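Local structure of dihydroneopterin triphosphate diphosphatase (Escherichia coli O157:H7, 5U7F) at residues L27-D32 with T116-Y121; V14-Q19 with Q37-S42; V79-F84 with T96-S101; V10-V15 with S101-A106. The protein probably hydrolyses dihydroneopterin triphosphate to the monophosphate and pyrophosphate in folate biosynthesis, and can also cleave nucleoside triphosphates, dATP by preference. All coordinates share one frame; numbering follows the deposited sequence.

Contact 1: residues L27-D32 with T116-Y121; sequences LQRRDD and TEHLAY. With CO (cobalt (II) ion), chain E; CO (cobalt (II) ion), chain F.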
# COMPACT_ATOMS: atom_id res chain seq x y z
N LEU A 27 -6.53 -5.20 0.99
CA LEU A 27 -7.42 -4.45 1.84
C LEU A 27 -8.45 -3.75 0.97
O LEU A 27 -8.11 -3.18 -0.04
CB LEU A 27 -6.64 -3.44 2.67
CG LEU A 27 -5.46 -3.95 3.50
CD1 LEU A 27 -4.58 -2.82 3.96
CD2 LEU A 27 -6.00 -4.67 4.69
N GLN A 28 -9.71 -3.82 1.38
CA GLN A 28 -10.86 -3.29 0.64
C GLN A 28 -11.10 -1.82 0.96
O GLN A 28 -11.37 -1.48 2.10
CB GLN A 28 -12.10 -4.10 0.98
CG GLN A 28 -13.30 -3.69 0.14
CD GLN A 28 -14.51 -4.53 0.47
OE1 GLN A 28 -14.68 -4.98 1.60
NE2 GLN A 28 -15.38 -4.72 -0.52
N ARG A 29 -11.00 -0.92 -0.02
CA ARG A 29 -11.15 0.50 0.29
C ARG A 29 -12.57 0.91 0.69
O ARG A 29 -13.55 0.26 0.29
CB ARG A 29 -10.71 1.38 -0.87
CG ARG A 29 -9.23 1.36 -1.10
CD ARG A 29 -8.83 2.46 -2.10
NE ARG A 29 -9.12 3.80 -1.58
CZ ARG A 29 -8.36 4.42 -0.67
NH1 ARG A 29 -7.27 3.83 -0.18
NH2 ARG A 29 -8.69 5.63 -0.24
N ARG A 30 -12.66 1.96 1.50
CA ARG A 30 -13.96 2.46 1.96
C ARG A 30 -14.60 3.42 0.96
O ARG A 30 -15.83 3.46 0.83
CB ARG A 30 -13.81 3.17 3.30
CG ARG A 30 -13.64 2.24 4.53
CD ARG A 30 -13.94 3.02 5.82
NE ARG A 30 -15.16 3.78 5.55
CZ ARG A 30 -16.39 3.36 5.81
NH1 ARG A 30 -16.61 2.22 6.46
NH2 ARG A 30 -17.42 4.13 5.44
N ASP A 31 -13.78 4.21 0.26
CA ASP A 31 -14.30 5.21 -0.69
C ASP A 31 -14.67 4.60 -2.04
O ASP A 31 -15.51 5.11 -2.77
CB ASP A 31 -13.28 6.34 -0.90
CG ASP A 31 -11.88 5.83 -1.25
OD1 ASP A 31 -11.70 4.59 -1.40
OD2 ASP A 31 -10.95 6.67 -1.38
N ASP A 32 -13.99 3.50 -2.36
CA ASP A 32 -14.23 2.71 -3.56
C ASP A 32 -14.21 1.23 -3.13
O ASP A 32 -13.16 0.58 -3.16
CB ASP A 32 -13.16 3.00 -4.63
CG ASP A 32 -13.44 2.28 -5.95
OD1 ASP A 32 -14.34 1.41 -5.99
OD2 ASP A 32 -12.73 2.58 -6.95
N THR A 116 -8.20 -0.02 10.01
CA THR A 116 -8.87 1.24 10.36
C THR A 116 -9.43 2.00 9.14
O THR A 116 -10.53 2.56 9.19
CB THR A 116 -7.90 2.16 11.12
OG1 THR A 116 -6.76 2.44 10.30
CG2 THR A 116 -7.42 1.50 12.39
N GLU A 117 -8.69 1.99 8.04
CA GLU A 117 -9.03 2.77 6.85
C GLU A 117 -9.89 1.98 5.85
O GLU A 117 -10.39 2.54 4.87
CB GLU A 117 -7.70 3.24 6.19
CG GLU A 117 -7.83 4.20 5.01
CD GLU A 117 -6.46 4.70 4.50
OE1 GLU A 117 -6.06 4.34 3.35
OE2 GLU A 117 -5.79 5.47 5.24
N HIS A 118 -10.08 0.68 6.09
CA HIS A 118 -10.66 -0.21 5.09
C HIS A 118 -11.92 -0.93 5.58
O HIS A 118 -12.29 -0.78 6.73
CB HIS A 118 -9.61 -1.22 4.67
CG HIS A 118 -8.45 -0.61 3.94
ND1 HIS A 118 -7.40 -0.01 4.60
CD2 HIS A 118 -8.20 -0.45 2.62
CE1 HIS A 118 -6.53 0.46 3.72
NE2 HIS A 118 -6.99 0.20 2.51
N LEU A 119 -12.54 -1.73 4.72
CA LEU A 119 -13.79 -2.42 5.04
C LEU A 119 -13.58 -3.89 5.44
O LEU A 119 -14.39 -4.50 6.16
CB LEU A 119 -14.73 -2.34 3.85
CG LEU A 119 -15.27 -0.97 3.45
CD1 LEU A 119 -15.97 -1.03 2.11
CD2 LEU A 119 -16.24 -0.43 4.49
N ALA A 120 -12.46 -4.46 4.98
CA ALA A 120 -12.20 -5.91 5.02
C ALA A 120 -10.77 -6.16 4.60
O ALA A 120 -10.16 -5.28 3.99
CB ALA A 120 -13.09 -6.65 4.09
N TYR A 121 -10.24 -7.35 4.91
CA TYR A 121 -8.92 -7.77 4.43
C TYR A 121 -8.98 -9.24 3.97
O TYR A 121 -9.83 -10.04 4.41
CB TYR A 121 -7.85 -7.58 5.51
CG TYR A 121 -7.89 -8.59 6.63
CD1 TYR A 121 -8.66 -8.38 7.76
CD2 TYR A 121 -7.14 -9.75 6.56
CE1 TYR A 121 -8.69 -9.31 8.80
CE2 TYR A 121 -7.16 -10.69 7.59
CZ TYR A 121 -7.94 -10.46 8.71
OH TYR A 121 -7.96 -11.40 9.73
CO CO E . -3.70 5.91 5.45
CO CO F . -4.03 4.44 2.66
O HOH W 1 -4.39 5.42 0.74
O HOH W 2 -10.24 2.97 2.25
O HOH W 3 -3.75 7.76 5.99
O HOH W 4 -3.95 5.64 7.56
O HOH W 5 -4.07 2.37 1.95
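Two backbone hydrogen bonds tie Q28 between A120 and L119. Q28 N gives a nearly straight bond to A120 O (3.0 Å), and Q28 O receives L119 N at 2.9 Å. Beyond the paired residues the two segments are joined by a water, which accepts from R30 N and donates to E117 O. The side chains of L27 and H118 cross at about a right angle, with L27 CB over one ring face, 3.6 Å from the ring centroid in a CH-pi contact; Q28 O sits at the edge of the same ring. H118 NE2 is hydrogen-bonded to Q37, whose OE1 also takes R29 NH1, so one amide oxygen of strand 36-42 holds both side chains. R29 grips D31 side-on: NE reaches D31 OD1 and NH2 reaches D31 OD2, each at 2.7 Å, a salt bridge that probably fixes the guanidinium; R29 probably binds substrate, as in related enzymes. E117, extended with CG anti to the backbone N (chi1 -174°), carries its carboxylate between two cobalt ions. Its OE1 binds one cobalt and its OE2 the other, both at 2.1 Å; E60, E56 and the carbonyl of T40 supply further ligands. At the solvent side, R30 folds its aliphatic part over E117 O and meets L119 CD2 through NH1, while Q28 NE2 is hydrogen-bonded to P33 O. The contact joins strand 23-29 to the outermost strand 118-125, with strand 36-42 on the other flank of 23-29 and helix 49-61 packed against L27 and H118.

Contact 2: residues V14-Q19 with Q37-S42; sequences VVIYAQ and QSVTGS. With CO (cobalt (II) ion), chain F; SO4 (sulfate ion), chain C.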
# COMPACT_ATOMS: atom_id res chain seq x y z
N VAL A 14 3.10 0.05 0.40
CA VAL A 14 3.80 -1.01 1.13
C VAL A 14 3.16 -2.34 0.82
O VAL A 14 2.00 -2.62 1.18
CB VAL A 14 3.82 -0.77 2.65
CG1 VAL A 14 4.59 -1.91 3.34
CG2 VAL A 14 4.43 0.57 2.99
N VAL A 15 3.88 -3.17 0.09
CA VAL A 15 3.38 -4.50 -0.20
C VAL A 15 3.72 -5.39 0.97
O VAL A 15 4.89 -5.69 1.25
CB VAL A 15 3.96 -5.06 -1.53
CG1 VAL A 15 3.37 -6.39 -1.81
CG2 VAL A 15 3.63 -4.12 -2.69
N ILE A 16 2.66 -5.78 1.67
CA ILE A 16 2.73 -6.70 2.79
C ILE A 16 2.45 -8.14 2.35
O ILE A 16 1.48 -8.44 1.66
CB ILE A 16 1.74 -6.30 3.91
CG1 ILE A 16 2.12 -4.92 4.45
CG2 ILE A 16 1.74 -7.33 5.06
CD1 ILE A 16 1.27 -4.38 5.55
N TYR A 17 3.32 -9.05 2.77
CA TYR A 17 3.17 -10.44 2.40
C TYR A 17 3.78 -11.34 3.45
O TYR A 17 4.58 -10.92 4.26
CB TYR A 17 3.78 -10.73 1.04
CG TYR A 17 5.30 -10.67 0.99
CD1 TYR A 17 5.97 -9.46 0.96
CD2 TYR A 17 6.06 -11.84 0.99
CE1 TYR A 17 7.35 -9.40 0.92
CE2 TYR A 17 7.42 -11.80 0.95
CZ TYR A 17 8.08 -10.58 0.92
OH TYR A 17 9.45 -10.53 0.87
N ALA A 18 3.31 -12.59 3.48
CA ALA A 18 3.82 -13.55 4.43
C ALA A 18 4.96 -14.30 3.80
O ALA A 18 4.80 -14.86 2.71
CB ALA A 18 2.73 -14.51 4.87
N GLN A 19 6.07 -14.37 4.51
CA GLN A 19 7.25 -15.10 4.03
C GLN A 19 7.02 -16.61 3.81
O GLN A 19 7.48 -17.17 2.82
CB GLN A 19 8.40 -14.91 4.99
CG GLN A 19 9.73 -15.57 4.53
CD GLN A 19 10.21 -15.06 3.16
OE1 GLN A 19 10.00 -13.90 2.80
NE2 GLN A 19 10.87 -15.93 2.41
N GLN A 37 -6.35 -3.27 -2.31
CA GLN A 37 -4.98 -2.75 -2.41
C GLN A 37 -4.12 -3.17 -1.26
O GLN A 37 -4.63 -3.57 -0.20
CB GLN A 37 -5.01 -1.23 -2.45
CG GLN A 37 -5.75 -0.63 -1.29
CD GLN A 37 -5.47 0.84 -1.05
OE1 GLN A 37 -5.92 1.41 -0.04
NE2 GLN A 37 -4.77 1.48 -1.98
N SER A 38 -2.80 -3.08 -1.44
CA SER A 38 -1.87 -3.08 -0.34
C SER A 38 -1.96 -1.72 0.40
O SER A 38 -2.82 -0.88 0.08
CB SER A 38 -0.43 -3.37 -0.85
OG SER A 38 -0.43 -4.40 -1.82
N VAL A 39 -1.14 -1.52 1.42
CA VAL A 39 -1.16 -0.25 2.16
C VAL A 39 -0.62 0.90 1.29
O VAL A 39 0.44 0.79 0.72
CB VAL A 39 -0.34 -0.38 3.45
CG1 VAL A 39 -0.07 0.96 4.09
CG2 VAL A 39 -1.08 -1.28 4.43
N THR A 40 -1.40 1.98 1.15
CA THR A 40 -0.91 3.19 0.46
C THR A 40 -1.17 4.37 1.37
O THR A 40 -2.02 4.30 2.24
CB THR A 40 -1.57 3.44 -0.93
OG1 THR A 40 -2.95 3.76 -0.77
CG2 THR A 40 -1.41 2.25 -1.84
N GLY A 41 -0.42 5.45 1.19
CA GLY A 41 -0.68 6.66 1.95
C GLY A 41 0.15 7.82 1.45
O GLY A 41 1.23 7.60 0.90
N SER A 42 -0.36 9.03 1.66
CA SER A 42 0.37 10.26 1.33
C SER A 42 1.56 10.50 2.25
O SER A 42 1.51 10.21 3.44
CB SER A 42 -0.55 11.49 1.40
OG SER A 42 -1.53 11.47 0.38
CO CO F . -4.03 4.44 2.66
S SO4 C . -4.03 7.76 2.74
O1 SO4 C . -4.00 7.69 1.27
O2 SO4 C . -5.35 8.27 3.13
O3 SO4 C . -3.79 6.42 3.31
O4 SO4 C . -3.02 8.69 3.22
O HOH W 6 0.03 -6.16 0.42
O HOH W 5 -4.07 2.37 1.95
O HOH W 1 -4.39 5.42 0.74
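V14 and V39 form an antiparallel hydrogen-bonded pair held unequally: V14 N donates to V39 O at 2.8 Å, whereas the return bond from V39 N to V14 O is weak and bent (132°). S38 helps fill the place beside that carbonyl, its CB 3.3 Å from V14 O. The valine side chains share one face of the sheet, and on it I16 CD1 reaches back to V39 CG2 (4.0 Å). The extended I16 side chain (chi2 180°) carries the terminal methyl that far.

Past this pair the strands separate, and water takes over from direct bonding: a single water accepts from both I16 N and S38 OG, each at 2.9 Å. S38 OG is also hydrogen-bonded to N138 of helix 136-147, so the hydroxyl links the sheet to that helix. On the face of V14 and V39, helix 49-61 lies over the pair, presenting A53 and V57 to V14 and E60 to V39.

In the other direction along strand 36-42 the backbone becomes a ligand. T40 O binds a cobalt ion at 2.0 Å, and T40 N donates to a cobalt-bound water that itself donates to Q37 OE1, so the strand positions the metal and part of its water shell. A sulfate oxygen, O3, occupies a further place on this cobalt, and S42 N donates to sulfate O4 (3.1 Å). G41 and S42 open the Nudix box. A strand delivering a main-chain carbonyl to the metal just ahead of the box's glutamate-bearing helix is characteristic of the Nudix fold, and the sulfate may mark where a substrate phosphate sits.

Contact 3: residues V79-F84 with T96-S101; sequences VEFEIF and TRNTES. With SO4 (sulfate ion), chain B.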
# COMPACT_ATOMS: atom_id res chain seq x y z
N VAL A 79 7.11 5.29 -9.26
CA VAL A 79 6.35 5.42 -10.50
C VAL A 79 5.42 6.61 -10.37
O VAL A 79 5.20 7.10 -9.26
CB VAL A 79 5.55 4.16 -10.80
CG1 VAL A 79 6.51 2.99 -11.07
CG2 VAL A 79 4.61 3.87 -9.64
N GLU A 80 4.88 7.05 -11.50
CA GLU A 80 3.92 8.16 -11.55
C GLU A 80 2.72 7.70 -12.35
O GLU A 80 2.85 7.07 -13.39
CB GLU A 80 4.56 9.39 -12.16
CG GLU A 80 3.62 10.59 -12.17
CD GLU A 80 4.16 11.76 -12.99
OE1 GLU A 80 5.22 12.32 -12.62
OE2 GLU A 80 3.52 12.13 -14.00
N PHE A 81 1.52 7.97 -11.85
CA PHE A 81 0.33 7.52 -12.53
C PHE A 81 -0.76 8.56 -12.43
O PHE A 81 -0.71 9.48 -11.60
CB PHE A 81 -0.15 6.16 -11.99
CG PHE A 81 -0.39 6.13 -10.51
CD1 PHE A 81 -1.57 6.58 -9.95
CD2 PHE A 81 0.56 5.55 -9.67
CE1 PHE A 81 -1.78 6.50 -8.58
CE2 PHE A 81 0.34 5.48 -8.33
CZ PHE A 81 -0.81 5.94 -7.79
N GLU A 82 -1.74 8.39 -13.31
CA GLU A 82 -2.91 9.26 -13.35
C GLU A 82 -3.84 8.87 -12.21
O GLU A 82 -4.16 7.68 -12.00
CB GLU A 82 -3.61 9.14 -14.69
CG GLU A 82 -4.87 10.03 -14.84
CD GLU A 82 -4.56 11.49 -15.17
OE1 GLU A 82 -3.41 11.80 -15.58
OE2 GLU A 82 -5.49 12.35 -14.99
N ILE A 83 -4.24 9.87 -11.45
CA ILE A 83 -5.22 9.71 -10.39
C ILE A 83 -6.56 9.31 -11.01
O ILE A 83 -7.02 9.92 -11.97
CB ILE A 83 -5.34 11.02 -9.56
CG1 ILE A 83 -3.99 11.33 -8.94
CG2 ILE A 83 -6.41 10.89 -8.45
CD1 ILE A 83 -3.86 12.63 -8.19
N PHE A 84 -7.16 8.24 -10.48
CA PHE A 84 -8.49 7.84 -10.92
C PHE A 84 -9.45 9.03 -10.88
O PHE A 84 -9.54 9.75 -9.89
CB PHE A 84 -9.06 6.72 -10.05
CG PHE A 84 -8.45 5.37 -10.31
CD1 PHE A 84 -8.24 4.92 -11.60
CD2 PHE A 84 -8.17 4.52 -9.25
CE1 PHE A 84 -7.71 3.66 -11.83
CE2 PHE A 84 -7.65 3.26 -9.48
CZ PHE A 84 -7.42 2.83 -10.78
N THR A 96 -3.51 16.02 -11.18
CA THR A 96 -3.97 14.79 -11.83
C THR A 96 -2.98 13.61 -11.81
O THR A 96 -3.32 12.48 -12.21
CB THR A 96 -4.29 15.13 -13.30
OG1 THR A 96 -3.10 15.57 -13.96
CG2 THR A 96 -5.35 16.22 -13.41
N ARG A 97 -1.74 13.87 -11.38
CA ARG A 97 -0.66 12.87 -11.37
C ARG A 97 -0.23 12.58 -9.94
O ARG A 97 -0.10 13.51 -9.16
CB ARG A 97 0.58 13.37 -12.16
CG ARG A 97 0.30 13.91 -13.57
CD ARG A 97 -0.17 12.82 -14.51
NE ARG A 97 0.85 11.77 -14.67
CZ ARG A 97 0.64 10.59 -15.24
NH1 ARG A 97 -0.56 10.30 -15.72
NH2 ARG A 97 1.62 9.71 -15.33
N ASN A 98 0.02 11.31 -9.62
CA ASN A 98 0.49 10.92 -8.30
C ASN A 98 1.80 10.17 -8.46
O ASN A 98 1.94 9.36 -9.35
CB ASN A 98 -0.50 10.04 -7.55
CG ASN A 98 0.01 9.67 -6.15
OD1 ASN A 98 -0.22 10.38 -5.17
ND2 ASN A 98 0.79 8.61 -6.07
N THR A 99 2.76 10.51 -7.61
CA THR A 99 4.05 9.85 -7.62
C THR A 99 4.14 8.93 -6.38
O THR A 99 3.96 9.37 -5.25
CB THR A 99 5.20 10.87 -7.60
OG1 THR A 99 5.09 11.74 -8.74
CG2 THR A 99 6.51 10.14 -7.66
N GLU A 100 4.48 7.68 -6.61
CA GLU A 100 4.38 6.63 -5.61
C GLU A 100 5.70 5.89 -5.44
O GLU A 100 6.22 5.38 -6.43
CB GLU A 100 3.32 5.62 -6.02
CG GLU A 100 3.11 4.43 -5.10
CD GLU A 100 2.07 3.46 -5.68
OE1 GLU A 100 2.39 2.69 -6.63
OE2 GLU A 100 0.91 3.48 -5.20
N SER A 101 6.19 5.81 -4.21
CA SER A 101 7.41 5.03 -3.90
C SER A 101 7.08 3.71 -3.22
O SER A 101 6.22 3.66 -2.33
CB SER A 101 8.36 5.87 -3.03
OG SER A 101 8.76 7.00 -3.77
S SO4 B . -1.08 6.18 -16.47
O1 SO4 B . -2.04 6.28 -17.57
O2 SO4 B . -0.40 7.47 -16.32
O3 SO4 B . -1.81 5.87 -15.25
O4 SO4 B . -0.11 5.14 -16.77
O HOH W 7 7.34 12.22 -10.52
O HOH W 8 -2.91 14.21 -16.39
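R97 bridges E80 and E82 in a salt-bridge network on one face of the hairpin. Its NE donates almost straight to E80 OE2 at 2.8 Å, meeting that oxygen on its anti side, and NH1 reaches E82 OE1 at 3.2 Å through the anti lone pair. Bends at chi2 and chi3 (-67° and -61°) fold the arginine back over its neighbour strand, laying one guanidinium face over the carbonyl carbon of F81. The guanidinium edge bearing NH1 and NH2 holds a sulfate oxygen, O2, while E82 N donates to sulfate O3 at 3.2 Å. Waters extend the polar layer, one joining E80 OE1 to T99 OG1 and another E82 OE1 to T96 OG1.

Backbone bonding is regular: V79 pairs with E100 and F81 with N98, each by two hydrogen bonds, and I83 N to T96 O (2.9 Å) continues the ladder.

The sheet face that bears F81, N98 and E100 is more mixed. N98 lies alongside the phenyl, amide and ring planes 35° apart, with ND2 3.6 Å from F81 CZ and hydrogen-bonded to S11 OG. The E100 carboxylate meets the ring edge near CE2, and its OE1 is held by S137.

This is an antiparallel beta hairpin with a long connecting loop at the rim of the Nudix sheet; F81 to F84 are predicted to bind substrate, so this end of the hairpin probably borders the substrate site.

Contact 4: residues V10-V15 with S101-A106; sequences VSILVV and SWFCLA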
# COMPACT_ATOMS: atom_id res chain seq x y z
N VAL A 10 2.11 12.86 -3.48
CA VAL A 10 3.33 12.11 -3.23
C VAL A 10 2.94 11.05 -2.21
O VAL A 10 2.44 11.37 -1.13
CB VAL A 10 4.47 13.01 -2.71
CG1 VAL A 10 5.70 12.17 -2.31
CG2 VAL A 10 4.87 14.03 -3.74
N SER A 11 3.11 9.80 -2.57
CA SER A 11 2.60 8.71 -1.75
C SER A 11 3.58 7.54 -1.66
O SER A 11 4.62 7.51 -2.35
CB SER A 11 1.26 8.24 -2.30
OG SER A 11 1.44 7.50 -3.50
N ILE A 12 3.25 6.61 -0.79
CA ILE A 12 3.99 5.37 -0.62
C ILE A 12 3.04 4.20 -0.78
O ILE A 12 1.82 4.33 -0.62
CB ILE A 12 4.73 5.32 0.75
CG1 ILE A 12 3.81 5.52 1.94
CG2 ILE A 12 5.84 6.37 0.78
CD1 ILE A 12 3.08 4.29 2.39
N LEU A 13 3.62 3.08 -1.18
CA LEU A 13 2.91 1.81 -1.30
C LEU A 13 3.72 0.80 -0.51
O LEU A 13 4.93 0.74 -0.68
CB LEU A 13 2.80 1.38 -2.76
CG LEU A 13 2.45 -0.08 -3.05
CD1 LEU A 13 0.99 -0.23 -2.90
CD2 LEU A 13 2.88 -0.47 -4.45
N VAL A 14 3.10 0.05 0.40
CA VAL A 14 3.80 -1.01 1.13
C VAL A 14 3.16 -2.34 0.82
O VAL A 14 2.00 -2.62 1.18
CB VAL A 14 3.82 -0.77 2.65
CG1 VAL A 14 4.59 -1.91 3.34
CG2 VAL A 14 4.43 0.57 2.99
N VAL A 15 3.88 -3.17 0.09
CA VAL A 15 3.38 -4.50 -0.20
C VAL A 15 3.72 -5.39 0.97
O VAL A 15 4.89 -5.69 1.25
CB VAL A 15 3.96 -5.06 -1.53
CG1 VAL A 15 3.37 -6.39 -1.81
CG2 VAL A 15 3.63 -4.12 -2.69
N SER A 101 6.19 5.81 -4.21
CA SER A 101 7.41 5.03 -3.90
C SER A 101 7.08 3.71 -3.22
O SER A 101 6.22 3.66 -2.33
CB SER A 101 8.36 5.87 -3.03
OG SER A 101 8.76 7.00 -3.77
N TRP A 102 7.79 2.65 -3.61
CA TRP A 102 7.41 1.29 -3.22
C TRP A 102 8.26 0.78 -2.07
O TRP A 102 9.48 0.97 -2.06
CB TRP A 102 7.53 0.29 -4.40
CG TRP A 102 6.61 0.51 -5.53
CD1 TRP A 102 5.57 1.41 -5.60
CD2 TRP A 102 6.64 -0.15 -6.79
NE1 TRP A 102 4.96 1.33 -6.81
CE2 TRP A 102 5.59 0.37 -7.56
CE3 TRP A 102 7.46 -1.14 -7.35
CZ2 TRP A 102 5.32 -0.06 -8.85
CZ3 TRP A 102 7.18 -1.58 -8.63
CH2 TRP A 102 6.13 -1.02 -9.37
N PHE A 103 7.61 0.08 -1.15
CA PHE A 103 8.27 -0.63 -0.05
C PHE A 103 7.69 -2.06 0.05
O PHE A 103 6.58 -2.36 -0.43
CB PHE A 103 8.07 0.10 1.28
CG PHE A 103 8.67 1.47 1.31
CD1 PHE A 103 8.02 2.56 0.73
CD2 PHE A 103 9.90 1.68 1.92
CE1 PHE A 103 8.59 3.82 0.77
CE2 PHE A 103 10.48 2.95 1.95
CZ PHE A 103 9.84 4.01 1.39
N CYS A 104 8.44 -2.95 0.69
CA CYS A 104 8.05 -4.35 0.84
C CYS A 104 8.12 -4.66 2.33
O CYS A 104 9.00 -4.16 3.02
CB CYS A 104 8.97 -5.26 -0.01
SG CYS A 104 9.47 -4.52 -1.62
N LEU A 105 7.16 -5.40 2.85
CA LEU A 105 7.20 -5.81 4.25
C LEU A 105 6.81 -7.28 4.36
O LEU A 105 5.69 -7.68 4.07
CB LEU A 105 6.28 -4.94 5.12
CG LEU A 105 6.14 -5.40 6.58
CD1 LEU A 105 7.50 -5.32 7.29
CD2 LEU A 105 5.11 -4.58 7.32
N ALA A 106 7.79 -8.07 4.79
CA ALA A 106 7.64 -9.51 4.91
C ALA A 106 7.29 -9.82 6.35
O ALA A 106 8.04 -9.46 7.24
CB ALA A 106 8.93 -10.20 4.50
O HOH W 9 6.70 8.74 -3.53
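The indole of W102 carries L13 on one face: CD2 of the leucine stands 3.8 Å from the centroid of the five-membered ring, a CH-pi contact, and is nearest to W102 CD1 at 3.5 Å. As a bridge pair on one face of the sheet, the two side chains lie side by side; chi1 of 163° puts L13 CG anti to the backbone N, and CD2 reaches the indole. W102 NE1 is hydrogen-bonded to E100 OE1, and Q140, A141 and Q144 of helix 136-147 pack against the indole. F103 is turned to the other side of the sheet. L13 O lies in its plane at the edge, and I12 CG2 touches CE1 at 3.8 Å from an oblique direction.

Strands 10-15 and 101-106 run parallel, a pairing between the antiparallel neighbours of the mixed Nudix sheet, with the axes of the two segments 25° apart. Five backbone hydrogen bonds alternate across them. S11 O takes S101 N, L13 donates to S101 O and accepts from F103 N, and V15 donates to F103 O and accepts from L105 N; the bond from F103 N to L13 O is 2.8 Å. I12, V14 and F103 share one face, where V14 CG2 meets F103 CB (4.0 Å) and V14 CG1 meets L105 CB (3.9 Å). There helix 49-61 sets A49 beside I12 and A53 beside F103.

At the start of the pair, a water donates to S11 O and lies 2.7 Å from S101 OG, which is also hydrogen-bonded to T78. C104, on the face of L13 and W102, is linked by a disulfide to C75 of strand 72-82.

All four contacts belong to one mixed sheet. Contacts 2 and 4 are buried and share V14 and V15 of strand 10-18, whose opposite edges they pair, one antiparallel and one parallel. Contacts 1 and 3 lie toward the two margins of the sheet, their centres about 20 Å apart, and are only partly buried. Chemistry follows place: contact 4 is mainly apolar with a regular backbone ladder, while contact 3 sets a charged network on one of its faces. Contacts 1 and 2 adjoin through Q37 and ligate the same cobalt ion, by a carboxylate and a carbonyl respectively. Contact 3 continues into contact 4 along strand 97-107, sharing S101.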